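Local coordinates for protein cellulase (Bacteroides salanitronis, PDB 6WQY) that probably hydrolyses internal beta-1,4 bonds of cellulose and related plant polysaccharides, this chain holding the family 5 endoglucanase domain of a longer protein, at residues 229-234 with 248-253; 130-135 with 193-198. One frame throughout, in Å; residues are numbered along the deposited sequence.

In the fold
In this (beta/alpha)8 barrel, contact 2 lies in the outer layer and contact 1 joins a helix to a barrel strand; they follow one another along the chain, neither nesting nor crossing. Contact 2 comes first. After strand 114-118, residues 130-135 lead into the short helix 132-135, and 193-198 in helix 191-209 returns to it, closing a 57-residue loop that takes in helix 139-159 and strand 167-170. Contact 1 then closes a much shorter loop of 13 residues, as strand 246-251, the sixth of the barrel, returns to helix 228-234. Their centres lie 16 Å apart, yet helices 191-209 and 228-234 meet directly: Tyr193 packs on Leu230 and Asn234, and Asn197 ND2 probably hydrogen-bonds Asn234 O.

Contact 1: 229-234 with 248-253; sequences DLTVEN and VAVHFY
In the beta-alpha-beta unit formed by strand 219-222, helix 228-234 and strand 246-251 of the (beta/alpha)8 barrel, Thr231 is the helix residue that meets the returning strand, fitting against Val248 and Val250. Its methyl CG2, anti to the backbone N, meets Val248 tip to tip, 3.6 Å from CG1. Val250 crosses the threonine obliquely: its CG1 lies 4.0 Å from both Thr231 OG1 and Thr231 CG2, so one methyl faces both branches. Ala249, between the valines, points away from the helix, but its carbonyl takes part through a water. That water donates to Thr231 OG1 at 2.7 Å and to Ala249 O over a distance so short that its exact length is doubtful. Thr231 OG1 also hydrogen-bonds Asn227 O one turn back, so two bonds fix the hydroxyl in an otherwise apolar, buried seam. Around this seam, Val250 also packs on Met294 of helix 284-299, and Val248 touches Ala305 of the adjacent strand 305-310. Backbone hydrogen bonds hold the 246-251 strand within the barrel, joining Ala249 to Val221 in strand 219-222 and Val250 to Tyr306 and Gly308 in strand 305-310.

Contact 2: 130-135 with 193-198; sequences LDIKDA and YAVLNE
The Val195-Leu196 peptide is the flat group at the centre: Ile132 CD1 sits over one of its faces, 3.9 Å from Leu196 N. Of the other planar groups, the Asp131 carboxylate lies at the N-terminal end of the short helix, where Asp134 N reaches OD1 from above the plane, 55° out of it, in a nearly straight bond of 3.2 Å. This caps the N terminus of helix 132-135, and the same OD1 is also hydrogen-bonded to Ser126 OG. Tyr193 leaves its helix away from the short helix, and its ring stacks edge-to-face with Tyr224. The side chains of the two segments meet through carbon alone. Those of Ile132 and Val195 lie alongside one another, pointing opposite ways; CG1 of Ile132 is anti to the backbone N (chi1 -172°), and the next turn (chi2 73°) brings CD1 onto the valine. CD1 is 3.6 Å from Val195 CB and 3.3 Å from Val195 CG1; the second value is tighter than usual and doubtful, since Ile132 has two conformers. Ala135 adds its methyl from the following turn, CB lying 4.1 Å from the same Val195 CG1, while of the Leu196 side chain CB comes nearest, 4.4 Å from Ile132 CD1. Val195 CG1 is thus shared by Ile132 and Ala135. Asn142 of helix 139-159 touches both Ala135 and Val195, and Trp199, further along helix 191-209, packs on Leu130, Ile132 and Ala135. The Glu198-Lys146 salt bridge joins helix 191-209 to helix 139-159, while Arg191 holds Glu198 OE2 from within its own helix, whose Tyr193 leans on helix 228-234.

Contact 1: 229-234 with 248-253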
# COMPACT_ATOMS: atom_id res chain seq x y z
N ASP A 229 -3.55 13.96 5.87
CA ASP A 229 -4.04 14.88 6.89
C ASP A 229 -4.86 14.15 7.95
O ASP A 229 -4.70 14.39 9.16
CB ASP A 229 -4.83 16.01 6.25
CG ASP A 229 -3.92 17.02 5.60
OD1 ASP A 229 -3.19 17.71 6.33
OD2 ASP A 229 -3.91 17.07 4.35
N LEU A 230 -5.77 13.29 7.53
CA LEU A 230 -6.60 12.59 8.51
C LEU A 230 -5.78 11.62 9.35
O LEU A 230 -6.16 11.31 10.49
CB LEU A 230 -7.77 11.88 7.85
CG LEU A 230 -8.76 12.79 7.13
CD1 LEU A 230 -9.90 11.97 6.55
CD2 LEU A 230 -9.31 13.86 8.07
N THR A 231 -4.68 11.11 8.79
CA THR A 231 -3.78 10.23 9.53
C THR A 231 -3.00 11.01 10.58
O THR A 231 -3.02 10.68 11.78
CB THR A 231 -2.84 9.51 8.55
OG1 THR A 231 -3.63 8.73 7.64
CG2 THR A 231 -1.87 8.58 9.27
N VAL A 232 -2.32 12.09 10.19
CA VAL A 232 -1.56 12.82 11.20
C VAL A 232 -2.48 13.38 12.29
O VAL A 232 -2.07 13.49 13.45
CB VAL A 232 -0.65 13.91 10.60
CG1 VAL A 232 0.29 13.31 9.56
CG2 VAL A 232 -1.45 15.05 10.02
N GLU A 233 -3.72 13.75 11.94
CA GLU A 233 -4.61 14.33 12.93
C GLU A 233 -5.25 13.31 13.85
O GLU A 233 -5.50 13.62 15.02
CB GLU A 233 -5.70 15.15 12.21
CG GLU A 233 -5.13 16.35 11.45
CD GLU A 233 -6.06 16.89 10.36
OE1 GLU A 233 -7.18 16.37 10.20
OE2 GLU A 233 -5.65 17.85 9.67
N ASN A 234 -5.54 12.10 13.37
CA ASN A 234 -6.41 11.19 14.10
C ASN A 234 -5.85 9.80 14.34
O ASN A 234 -6.41 9.07 15.18
CB ASN A 234 -7.78 11.06 13.41
CG ASN A 234 -8.40 12.41 13.14
OD1 ASN A 234 -8.45 12.87 11.98
ND2 ASN A 234 -8.86 13.04 14.17
N VAL A 248 3.20 3.26 9.83
CA VAL A 248 1.99 3.96 9.41
C VAL A 248 1.91 3.95 7.89
O VAL A 248 2.84 4.41 7.21
CB VAL A 248 1.99 5.40 9.93
CG1 VAL A 248 0.69 6.11 9.57
CG2 VAL A 248 2.22 5.43 11.44
N ALA A 249 0.80 3.46 7.35
CA ALA A 249 0.58 3.40 5.92
C ALA A 249 -0.26 4.58 5.46
O ALA A 249 -1.33 4.82 6.00
CB ALA A 249 -0.15 2.11 5.56
N VAL A 250 0.22 5.31 4.43
CA VAL A 250 -0.56 6.35 3.76
C VAL A 250 -0.50 6.11 2.26
O VAL A 250 0.39 5.43 1.75
CB VAL A 250 -0.10 7.78 4.10
CG1 VAL A 250 -0.30 8.07 5.58
CG2 VAL A 250 1.33 8.02 3.68
N HIS A 251 -1.45 6.70 1.54
CA HIS A 251 -1.43 6.70 0.07
C HIS A 251 -1.33 8.14 -0.40
O HIS A 251 -1.82 9.06 0.27
CB HIS A 251 -2.68 6.03 -0.52
CG HIS A 251 -2.78 4.57 -0.20
ND1 HIS A 251 -3.87 3.80 -0.53
CD2 HIS A 251 -1.92 3.74 0.42
CE1 HIS A 251 -3.68 2.55 -0.13
NE2 HIS A 251 -2.49 2.48 0.45
N PHE A 252 -0.69 8.35 -1.55
CA PHE A 252 -0.43 9.70 -2.03
C PHE A 252 -0.51 9.75 -3.54
O PHE A 252 0.42 9.29 -4.22
CB PHE A 252 0.94 10.22 -1.57
CG PHE A 252 1.21 11.63 -2.00
CD1 PHE A 252 0.68 12.70 -1.30
CD2 PHE A 252 2.00 11.90 -3.11
CE1 PHE A 252 0.93 14.00 -1.69
CE2 PHE A 252 2.25 13.20 -3.51
CZ PHE A 252 1.71 14.24 -2.79
N TYR A 253 -1.57 10.35 -4.05
CA TYR A 253 -1.78 10.53 -5.48
C TYR A 253 -1.96 12.01 -5.85
O TYR A 253 -2.34 12.32 -6.99
CB TYR A 253 -3.00 9.76 -5.95
CG TYR A 253 -2.89 8.25 -5.92
CD1 TYR A 253 -2.19 7.59 -6.92
CD2 TYR A 253 -3.52 7.49 -4.95
CE1 TYR A 253 -2.14 6.22 -6.96
CE2 TYR A 253 -3.46 6.11 -4.97
CZ TYR A 253 -2.77 5.47 -5.99
OH TYR A 253 -2.73 4.11 -6.12
O HOH W 1 -3.30 6.38 6.33

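Contact 2: 130-135 with 193-198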
# COMPACT_ATOMS: atom_id res chain seq x y z
N LEU A 130 -16.43 -5.28 6.03
CA LEU A 130 -15.51 -4.39 6.75
C LEU A 130 -16.13 -3.00 6.64
O LEU A 130 -15.85 -2.26 5.71
CB LEU A 130 -14.14 -4.53 6.12
CG LEU A 130 -12.96 -3.81 6.76
CD1 LEU A 130 -12.81 -4.09 8.24
CD2 LEU A 130 -11.71 -4.22 6.01
N ASP A 131 -17.02 -2.67 7.60
CA ASP A 131 -18.02 -1.60 7.47
C ASP A 131 -17.89 -0.59 8.60
O ASP A 131 -18.53 -0.72 9.65
CB ASP A 131 -19.40 -2.30 7.48
CG ASP A 131 -20.56 -1.33 7.44
OD1 ASP A 131 -20.39 -0.11 7.28
OD2 ASP A 131 -21.71 -1.83 7.63
N ILE A 132 -17.08 0.44 8.36
CA ILE A 132 -16.80 1.46 9.38
C ILE A 132 -18.04 2.29 9.69
O ILE A 132 -18.24 2.72 10.83
CB ILE A 132 -15.61 2.33 8.96
CG1 ILE A 132 -15.17 3.29 10.07
CG2 ILE A 132 -15.95 3.14 7.70
CD1 ILE A 132 -14.44 2.61 11.21
N LYS A 133 -18.88 2.55 8.69
CA LYS A 133 -20.02 3.43 8.92
C LYS A 133 -20.93 2.86 9.99
O LYS A 133 -21.29 3.54 10.96
CB LYS A 133 -20.79 3.66 7.62
CG LYS A 133 -21.85 4.76 7.79
CD LYS A 133 -22.56 5.13 6.48
CE LYS A 133 -23.43 3.99 5.97
NZ LYS A 133 -24.12 4.32 4.68
N ASP A 134 -21.31 1.58 9.84
CA ASP A 134 -22.21 0.95 10.79
C ASP A 134 -21.49 0.48 12.04
O ASP A 134 -22.10 0.46 13.11
CB ASP A 134 -22.96 -0.19 10.12
CG ASP A 134 -23.84 0.29 8.98
OD1 ASP A 134 -24.65 1.22 9.19
OD2 ASP A 134 -23.70 -0.25 7.86
N ALA A 135 -20.21 0.13 11.95
CA ALA A 135 -19.49 -0.24 13.16
C ALA A 135 -19.43 0.92 14.13
O ALA A 135 -19.44 0.71 15.35
CB ALA A 135 -18.07 -0.68 12.82
N TYR A 193 -12.97 7.61 13.52
CA TYR A 193 -11.52 7.55 13.66
C TYR A 193 -11.12 6.60 14.78
O TYR A 193 -10.14 5.84 14.67
CB TYR A 193 -10.92 8.93 13.92
CG TYR A 193 -11.18 9.95 12.84
CD1 TYR A 193 -11.08 9.63 11.51
CD2 TYR A 193 -11.56 11.24 13.17
CE1 TYR A 193 -11.34 10.57 10.53
CE2 TYR A 193 -11.82 12.19 12.21
CZ TYR A 193 -11.71 11.85 10.87
OH TYR A 193 -11.98 12.75 9.87
N ALA A 194 -11.87 6.64 15.89
CA ALA A 194 -11.57 5.79 17.02
C ALA A 194 -11.79 4.32 16.67
O ALA A 194 -11.00 3.46 17.07
CB ALA A 194 -12.43 6.18 18.23
N VAL A 195 -12.86 4.02 15.94
CA VAL A 195 -13.11 2.64 15.54
C VAL A 195 -11.98 2.10 14.68
O VAL A 195 -11.52 0.97 14.89
CB VAL A 195 -14.48 2.53 14.85
CG1 VAL A 195 -14.65 1.16 14.21
CG2 VAL A 195 -15.60 2.80 15.85
N LEU A 196 -11.51 2.88 13.71
CA LEU A 196 -10.40 2.41 12.88
C LEU A 196 -9.17 2.15 13.74
O LEU A 196 -8.46 1.14 13.56
CB LEU A 196 -10.11 3.41 11.77
CG LEU A 196 -8.94 3.03 10.87
CD1 LEU A 196 -9.07 1.66 10.23
CD2 LEU A 196 -8.77 4.09 9.77
N ASN A 197 -8.90 3.02 14.70
CA ASN A 197 -7.77 2.78 15.59
C ASN A 197 -7.97 1.49 16.40
O ASN A 197 -7.00 0.75 16.63
CB ASN A 197 -7.54 3.98 16.50
CG ASN A 197 -6.91 5.16 15.77
OD1 ASN A 197 -6.01 4.98 14.94
ND2 ASN A 197 -7.35 6.37 16.08
N GLU A 198 -9.21 1.21 16.82
CA GLU A 198 -9.50 -0.03 17.52
C GLU A 198 -9.26 -1.24 16.61
O GLU A 198 -8.72 -2.26 17.06
CB GLU A 198 -10.97 -0.06 17.99
CG GLU A 198 -11.32 0.94 19.07
CD GLU A 198 -12.82 1.04 19.39
OE1 GLU A 198 -13.63 0.19 18.93
OE2 GLU A 198 -13.19 1.99 20.12